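Local coordinates for SnoaL-like domain-containing protein (Burkholderia xenovorans LB400, PDB 3EN8) that is of unknown function but adopts an NTF2-like fold, forms a two-chain assembly and binds a calcium ion, at residues E4-W15 with I70-Y81. Sequence-based numbering, arbitrary orientation.
Sequences EEKIREALNAHW and IQGEGNLWITEY
I7 lays CG2 over one face of the W77 indole, 3.5 Å from the centroid of the five-membered ring, a CH-pi contact that a beta-branched residue makes easily because CG2 stands right beside the backbone. The opposite face rests on G72, which has no side chain, so its CA can lie close against the ring. L11 CD1 touches W77 CE3 at 3.4 Å and also meets I70 CG2. The indole N-H is spent within the hairpin, W77 NE1 donating to G74 O, which fixes the ring's rotation. R8, long enough to pass the indole, sets its guanidinium steeply to that ring (67°). The R8 chain leaves the helix with CG opposite the backbone N (chi1 -174°), then bends at chi3, which carries NH1 to I70 O at 2.9 Å, above the carbonyl plane, while NH2 bonds a water that also binds G72 O. At the turn, the extended E4 chain brings OE2 to G74 N at 2.8 Å, almost straight (177°); G74 suits the positive phi of this type II' turn. E73 OE1 lies only 3.1 Å from E4 OE2, so one carboxylate might be protonated. At the far end, W15 NE1 makes a weak bond to T79 OG1, and its six-membered ring meets Y81 obliquely; Y81 OH is held by Q108. Further out, F98 and M96 of strand 88-99 back I7 and L11. The N-terminal helix thus packs across the curved mixed sheet, here on the hairpin of strands 64-73 and 76-85, as in the NTF2-like alpha+beta cone.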
ATOM      1  N   GLU A   4       4.550 -18.158   8.866  1.00 15.87           N
ATOM      2  CA  GLU A   4       4.842 -16.782   8.417  1.00 14.52           C
ATOM      3  C   GLU A   4       6.271 -16.603   7.920  1.00 14.80           C
ATOM      4  O   GLU A   4       6.546 -15.895   6.948  1.00 14.23           O
ATOM      5  CB  GLU A   4       4.557 -15.769   9.531  1.00 19.15           C
ATOM      6  CG  GLU A   4       3.048 -15.537   9.723  1.00 19.37           C
ATOM      7  CD  GLU A   4       2.737 -14.796  11.009  1.00 29.06           C
ATOM      8  OE1 GLU A   4       3.662 -14.635  11.834  1.00 27.83           O
ATOM      9  OE2 GLU A   4       1.576 -14.373  11.202  1.00 21.30           O
ATOM     10  N   GLU A   5       7.199 -17.195   8.645  1.00 12.41           N
ATOM     11  CA  GLU A   5       8.638 -17.098   8.274  1.00 11.88           C
ATOM     12  C   GLU A   5       8.936 -17.786   6.937  1.00 14.49           C
ATOM     13  O   GLU A   5       9.806 -17.331   6.147  1.00 14.36           O
ATOM     14  CB  GLU A   5       9.557 -17.609   9.377  1.00 14.39           C
ATOM     15  CG  GLU A   5       9.762 -16.582  10.489  1.00 14.15           C
ATOM     16  CD  GLU A   5      10.531 -15.365  10.015  1.00 17.06           C
ATOM     17  OE1 GLU A   5      11.724 -15.501   9.729  1.00 14.70           O
ATOM     18  OE2 GLU A   5       9.924 -14.274   9.885  1.00 20.57           O
ATOM     19  N   LYS A   6       8.181 -18.850   6.688  1.00 13.00           N
ATOM     20  CA  LYS A   6       8.225 -19.560   5.381  1.00 15.63           C
ATOM     21  C   LYS A   6       7.688 -18.705   4.231  1.00 15.20           C
ATOM     22  O   LYS A   6       8.279 -18.666   3.134  1.00 16.36           O
ATOM     23  CB  LYS A   6       7.543 -20.922   5.454  1.00 16.74           C
ATOM     24  CG  LYS A   6       8.488 -21.976   6.079  1.00 19.55           C
ATOM     25  CD  LYS A   6       7.766 -23.268   6.449  1.00 23.80           C
ATOM     26  CE  LYS A   6       8.625 -24.174   7.391  1.00 25.17           C
ATOM     27  NZ  LYS A   6       7.844 -25.334   7.905  1.00 27.19           N
ATOM     28  N   ILE A   7       6.600 -17.979   4.488  1.00 16.08           N
ATOM     29  CA  ILE A   7       6.103 -17.013   3.506  1.00 13.58           C
ATOM     30  C   ILE A   7       7.159 -15.924   3.298  1.00 14.37           C
ATOM     31  O   ILE A   7       7.522 -15.568   2.166  1.00 16.59           O
ATOM     32  CB  ILE A   7       4.672 -16.443   3.852  1.00 13.66           C
ATOM     33  CG1 ILE A   7       3.648 -17.550   3.681  1.00 15.18           C
ATOM     34  CG2 ILE A   7       4.329 -15.241   2.983  1.00 14.85           C
ATOM     35  CD1 ILE A   7       2.203 -17.188   4.154  1.00 16.14           C
ATOM     36  N   ARG A   8       7.687 -15.406   4.397  1.00 13.84           N
ATOM     37  CA  ARG A   8       8.682 -14.334   4.300  1.00 16.00           C
ATOM     38  C   ARG A   8       9.918 -14.785   3.499  1.00 17.40           C
ATOM     39  O   ARG A   8      10.425 -14.050   2.670  1.00 16.66           O
ATOM     40  CB  ARG A   8       9.052 -13.787   5.693  1.00 18.34           C
ATOM     41  CG  ARG A   8       9.984 -12.558   5.663  1.00 22.59           C
ATOM     42  CD  ARG A   8      10.254 -11.989   7.086  1.00 25.09           C
ATOM     43  NE  ARG A   8       9.066 -11.417   7.732  1.00 27.12           N
ATOM     44  CZ  ARG A   8       8.708 -10.136   7.636  1.00 26.82           C
ATOM     45  NH1 ARG A   8       9.451  -9.291   6.956  1.00 24.65           N
ATOM     46  NH2 ARG A   8       7.634  -9.692   8.249  1.00 33.61           N
ATOM     47  N   GLU A   9      10.368 -16.009   3.724  1.00 17.23           N
ATOM     48  CA  GLU A   9      11.450 -16.606   2.914  1.00 16.40           C
ATOM     49  C   GLU A   9      11.126 -16.590   1.419  1.00 16.72           C
ATOM     50  O   GLU A   9      11.951 -16.182   0.581  1.00 12.47           O
ATOM     51  CB  GLU A   9      11.737 -18.044   3.358  1.00 14.83           C
ATOM     52  CG  GLU A   9      12.932 -18.699   2.643  1.00 14.90           C
ATOM     53  CD  GLU A   9      13.146 -20.138   3.074  1.00 16.60           C
ATOM     54  OE1 GLU A   9      12.147 -20.828   3.321  1.00 18.20           O
ATOM     55  OE2 GLU A   9      14.315 -20.579   3.175  1.00 19.39           O
ATOM     56  N   ALA A  10       9.885 -16.978   1.106  1.00 16.69           N
ATOM     57  CA  ALA A  10       9.388 -17.031  -0.281  1.00 15.18           C
ATOM     58  C   ALA A  10       9.366 -15.620  -0.864  1.00 15.38           C
ATOM     59  O   ALA A  10       9.717 -15.385  -2.039  1.00 14.06           O
ATOM     60  CB  ALA A  10       7.971 -17.656  -0.319  1.00 16.08           C
ATOM     61  N   LEU A  11       8.944 -14.674  -0.032  1.00 17.43           N
ATOM     62  CA  LEU A  11       8.878 -13.261  -0.459  1.00 17.64           C
ATOM     63  C   LEU A  11      10.238 -12.652  -0.732  1.00 16.00           C
ATOM     64  O   LEU A  11      10.421 -11.936  -1.723  1.00 19.75           O
ATOM     65  CB  LEU A  11       8.168 -12.393   0.538  1.00 18.86           C
ATOM     66  CG  LEU A  11       6.670 -12.466   0.523  1.00 21.57           C
ATOM     67  CD1 LEU A  11       6.120 -11.721   1.764  1.00 19.31           C
ATOM     68  CD2 LEU A  11       6.153 -11.873  -0.814  1.00 16.84           C
ATOM     69  N   ASN A  12      11.198 -12.946   0.146  1.00 16.22           N
ATOM     70  CA  ASN A  12      12.584 -12.479  -0.047  1.00 15.27           C
ATOM     71  C   ASN A  12      13.105 -12.962  -1.407  1.00 16.38           C
ATOM     72  O   ASN A  12      13.782 -12.242  -2.154  1.00 15.25           O
ATOM     73  CB  ASN A  12      13.499 -12.973   1.082  1.00 15.78           C
ATOM     74  CG  ASN A  12      13.252 -12.261   2.395  1.00 17.99           C
ATOM     75  OD1 ASN A  12      12.629 -11.208   2.412  1.00 20.12           O
ATOM     76  ND2 ASN A  12      13.693 -12.868   3.510  1.00 19.47           N
ATOM     77  N   ALA A  13      12.770 -14.202  -1.724  1.00 16.04           N
ATOM     78  CA  ALA A  13      13.267 -14.844  -2.971  1.00 14.08           C
ATOM     79  C   ALA A  13      12.564 -14.252  -4.191  1.00 16.21           C
ATOM     80  O   ALA A  13      13.172 -14.011  -5.268  1.00 14.54           O
ATOM     81  CB  ALA A  13      13.088 -16.376  -2.903  1.00 13.61           C
ATOM     82  N   HIS A  14      11.289 -13.982  -3.983  1.00 14.67           N
ATOM     83  CA  HIS A  14      10.436 -13.319  -4.987  1.00 14.39           C
ATOM     84  C   HIS A  14      11.038 -12.013  -5.397  1.00 13.90           C
ATOM     85  O   HIS A  14      11.114 -11.673  -6.583  1.00 16.31           O
ATOM     86  CB  HIS A  14       9.024 -13.064  -4.434  1.00 17.03           C
ATOM     87  CG  HIS A  14       8.130 -12.292  -5.375  1.00 15.30           C
ATOM     88  ND1 HIS A  14       7.606 -12.843  -6.531  1.00 14.94           N
ATOM     89  CD2 HIS A  14       7.688 -11.015  -5.339  1.00 14.12           C
ATOM     90  CE1 HIS A  14       6.849 -11.942  -7.137  1.00 13.95           C
ATOM     91  NE2 HIS A  14       6.902 -10.816  -6.442  1.00 16.50           N
ATOM     92  N   TRP A  15      11.449 -11.232  -4.398  1.00 11.54           N
ATOM     93  CA  TRP A  15      11.907  -9.876  -4.685  1.00 13.15           C
ATOM     94  C   TRP A  15      13.316  -9.906  -5.252  1.00 13.01           C
ATOM     95  O   TRP A  15      13.683  -9.085  -6.090  1.00 13.77           O
ATOM     96  CB  TRP A  15      11.853  -8.964  -3.453  1.00 14.94           C
ATOM     97  CG  TRP A  15      10.427  -8.764  -3.003  1.00 12.61           C
ATOM     98  CD1 TRP A  15       9.940  -9.038  -1.789  1.00 14.45           C
ATOM     99  CD2 TRP A  15       9.313  -8.314  -3.808  1.00 13.85           C
ATOM    100  NE1 TRP A  15       8.567  -8.782  -1.750  1.00 14.25           N
ATOM    101  CE2 TRP A  15       8.171  -8.327  -2.978  1.00 13.84           C
ATOM    102  CE3 TRP A  15       9.171  -7.896  -5.150  1.00 16.10           C
ATOM    103  CZ2 TRP A  15       6.908  -7.968  -3.442  1.00 13.69           C
ATOM    104  CZ3 TRP A  15       7.939  -7.516  -5.586  1.00 15.96           C
ATOM    105  CH2 TRP A  15       6.814  -7.581  -4.740  1.00 11.53           C
ATOM    106  N   ILE A  70       9.039  -5.235   4.565  1.00 13.77           N
ATOM    107  CA  ILE A  70       8.037  -6.288   4.400  1.00 14.56           C
ATOM    108  C   ILE A  70       7.377  -6.557   5.750  1.00 14.29           C
ATOM    109  O   ILE A  70       8.034  -6.746   6.742  1.00 15.32           O
ATOM    110  CB  ILE A  70       8.639  -7.619   3.865  1.00 14.83           C
ATOM    111  CG1 ILE A  70       9.292  -7.434   2.504  1.00 16.87           C
ATOM    112  CG2 ILE A  70       7.563  -8.748   3.788  1.00 12.28           C
ATOM    113  CD1 ILE A  70      10.391  -8.502   2.162  1.00 22.12           C
ATOM    114  N   GLN A  71       6.061  -6.476   5.731  1.00 13.79           N
ATOM    115  CA  GLN A  71       5.213  -6.796   6.906  1.00 15.93           C
ATOM    116  C   GLN A  71       4.244  -7.879   6.534  1.00 14.23           C
ATOM    117  O   GLN A  71       3.806  -7.977   5.397  1.00 14.30           O
ATOM    118  CB  GLN A  71       4.399  -5.573   7.355  1.00 15.77           C
ATOM    119  CG  GLN A  71       5.216  -4.393   7.825  1.00 17.92           C
ATOM    120  CD  GLN A  71       4.324  -3.298   8.299  1.00 17.43           C
ATOM    121  OE1 GLN A  71       3.790  -3.368   9.411  1.00 17.77           O
ATOM    122  NE2 GLN A  71       4.086  -2.328   7.457  1.00 16.08           N
ATOM    123  N   GLY A  72       3.911  -8.709   7.508  1.00 12.75           N
ATOM    124  CA  GLY A  72       2.957  -9.745   7.234  1.00 14.63           C
ATOM    125  C   GLY A  72       2.447 -10.359   8.496  1.00 16.27           C
ATOM    126  O   GLY A  72       3.127 -10.421   9.523  1.00 14.95           O
ATOM    127  N   GLU A  73       1.216 -10.758   8.391  1.00 11.85           N
ATOM    128  CA  GLU A  73       0.548 -11.554   9.443  1.00 16.41           C
ATOM    129  C   GLU A  73      -0.348 -12.579   8.773  1.00 17.34           C
ATOM    130  O   GLU A  73      -1.126 -12.262   7.907  1.00 15.33           O
ATOM    131  CB  GLU A  73      -0.263 -10.631  10.354  1.00 18.06           C
ATOM    132  CG  GLU A  73      -1.057 -11.344  11.376  1.00 26.83           C
ATOM    133  CD  GLU A  73      -0.210 -11.933  12.471  1.00 34.58           C
ATOM    134  OE1 GLU A  73       0.997 -11.604  12.546  1.00 35.68           O
ATOM    135  OE2 GLU A  73      -0.767 -12.742  13.241  1.00 40.96           O
ATOM    136  N   GLY A  74      -0.209 -13.835   9.173  1.00 14.92           N
ATOM    137  CA  GLY A  74      -1.009 -14.899   8.569  1.00 16.89           C
ATOM    138  C   GLY A  74      -0.837 -14.947   7.066  1.00 13.72           C
ATOM    139  O   GLY A  74       0.283 -15.171   6.559  1.00 13.93           O
ATOM    140  N   ASN A  75      -1.940 -14.690   6.343  1.00 13.71           N
ATOM    141  CA  ASN A  75      -1.916 -14.831   4.893  1.00 14.33           C
ATOM    142  C   ASN A  75      -1.904 -13.457   4.215  1.00 15.96           C
ATOM    143  O   ASN A  75      -1.945 -13.381   3.004  1.00 17.81           O
ATOM    144  CB  ASN A  75      -3.086 -15.657   4.376  1.00 15.16           C
ATOM    145  CG  ASN A  75      -2.856 -17.147   4.505  1.00 16.41           C
ATOM    146  OD1 ASN A  75      -1.732 -17.633   4.348  1.00 20.11           O
ATOM    147  ND2 ASN A  75      -3.932 -17.888   4.772  1.00 22.61           N
ATOM    148  N   LEU A  76      -1.759 -12.400   5.014  1.00 13.96           N
ATOM    149  CA  LEU A  76      -1.712 -11.026   4.479  1.00 13.26           C
ATOM    150  C   LEU A  76      -0.315 -10.444   4.550  1.00 14.38           C
ATOM    151  O   LEU A  76       0.254 -10.306   5.645  1.00 13.80           O
ATOM    152  CB  LEU A  76      -2.684 -10.124   5.237  1.00 16.18           C
ATOM    153  CG  LEU A  76      -2.823  -8.669   4.755  1.00 16.36           C
ATOM    154  CD1 LEU A  76      -3.337  -8.644   3.289  1.00 15.16           C
ATOM    155  CD2 LEU A  76      -3.782  -7.919   5.668  1.00 15.80           C
ATOM    156  N   TRP A  77       0.175 -10.022   3.387  1.00 14.27           N
ATOM    157  CA  TRP A  77       1.550  -9.560   3.241  1.00 13.58           C
ATOM    158  C   TRP A  77       1.608  -8.251   2.456  1.00 14.21           C
ATOM    159  O   TRP A  77       0.873  -8.020   1.505  1.00 14.91           O
ATOM    160  CB  TRP A  77       2.408 -10.663   2.614  1.00 12.70           C
ATOM    161  CG  TRP A  77       2.520 -11.783   3.631  1.00 13.22           C
ATOM    162  CD1 TRP A  77       1.589 -12.731   3.899  1.00 10.19           C
ATOM    163  CD2 TRP A  77       3.562 -11.955   4.587  1.00 12.11           C
ATOM    164  NE1 TRP A  77       1.981 -13.502   4.980  1.00 12.48           N
ATOM    165  CE2 TRP A  77       3.188 -13.024   5.426  1.00 12.39           C
ATOM    166  CE3 TRP A  77       4.779 -11.295   4.832  1.00 13.84           C
ATOM    167  CZ2 TRP A  77       4.006 -13.465   6.447  1.00 14.15           C
ATOM    168  CZ3 TRP A  77       5.546 -11.709   5.846  1.00 17.03           C
ATOM    169  CH2 TRP A  77       5.161 -12.791   6.659  1.00 18.35           C
ATOM    170  N   ILE A  78       2.488  -7.384   2.911  0.50 12.89           N
ATOM    171  CA  ILE A  78       2.690  -6.125   2.223  0.50 13.67           C
ATOM    172  C   ILE A  78       4.142  -5.690   2.162  0.50 13.87           C
ATOM    173  O   ILE A  78       4.847  -5.569   3.160  0.50 14.40           O
ATOM    174  CB  ILE A  78       1.771  -5.013   2.765  0.50 14.31           C
ATOM    175  CG1 ILE A  78       1.878  -3.794   1.849  0.50 12.93           C
ATOM    176  CG2 ILE A  78       2.049  -4.671   4.247  0.50 12.19           C
ATOM    177  CD1 ILE A  78       0.858  -2.718   2.181  0.50 16.99           C
ATOM    178  N   THR A  79       4.550  -5.471   0.933  1.00 13.25           N
ATOM    179  CA  THR A  79       5.932  -5.132   0.614  1.00 12.64           C
ATOM    180  C   THR A  79       5.944  -3.720   0.065  1.00 12.59           C
ATOM    181  O   THR A  79       5.205  -3.372  -0.864  1.00 14.77           O
ATOM    182  CB  THR A  79       6.599  -6.115  -0.398  1.00 12.06           C
ATOM    183  OG1 THR A  79       6.579  -7.447   0.092  1.00 12.66           O
ATOM    184  CG2 THR A  79       8.054  -5.667  -0.694  1.00 10.32           C
ATOM    185  N   GLU A  80       6.793  -2.924   0.691  1.00 12.36           N
ATOM    186  CA  GLU A  80       7.105  -1.585   0.260  1.00 13.26           C
ATOM    187  C   GLU A  80       8.475  -1.624  -0.360  1.00 14.16           C
ATOM    188  O   GLU A  80       9.431  -2.124   0.234  1.00 13.65           O
ATOM    189  CB  GLU A  80       7.107  -0.611   1.453  1.00 12.86           C
ATOM    190  CG  GLU A  80       5.746  -0.408   2.171  1.00 11.77           C
ATOM    191  CD  GLU A  80       5.939   0.327   3.447  1.00 14.52           C
ATOM    192  OE1 GLU A  80       6.311   1.514   3.355  1.00 15.50           O
ATOM    193  OE2 GLU A  80       5.740  -0.290   4.529  1.00 16.78           O
ATOM    194  N   TYR A  81       8.578  -1.103  -1.554  1.00 11.77           N
ATOM    195  CA  TYR A  81       9.861  -1.236  -2.294  1.00 11.68           C
ATOM    196  C   TYR A  81       9.926  -0.182  -3.329  1.00 12.38           C
ATOM    197  O   TYR A  81       8.941   0.420  -3.642  1.00 13.46           O
ATOM    198  CB  TYR A  81      10.044  -2.621  -2.924  1.00 12.09           C
ATOM    199  CG  TYR A  81       9.048  -3.093  -4.000  1.00 11.57           C
ATOM    200  CD1 TYR A  81       7.755  -3.535  -3.659  1.00  9.17           C
ATOM    201  CD2 TYR A  81       9.404  -3.144  -5.326  1.00 14.93           C
ATOM    202  CE1 TYR A  81       6.880  -3.973  -4.617  1.00 15.35           C
ATOM    203  CE2 TYR A  81       8.525  -3.607  -6.311  1.00 16.69           C
ATOM    204  CZ  TYR A  81       7.239  -4.025  -5.946  1.00 12.37           C
ATOM    205  OH  TYR A  81       6.363  -4.481  -6.947  1.00 14.23           O
TER
HETATM  206  O   HOH W   1       5.694 -11.071   9.948  1.00 39.20           O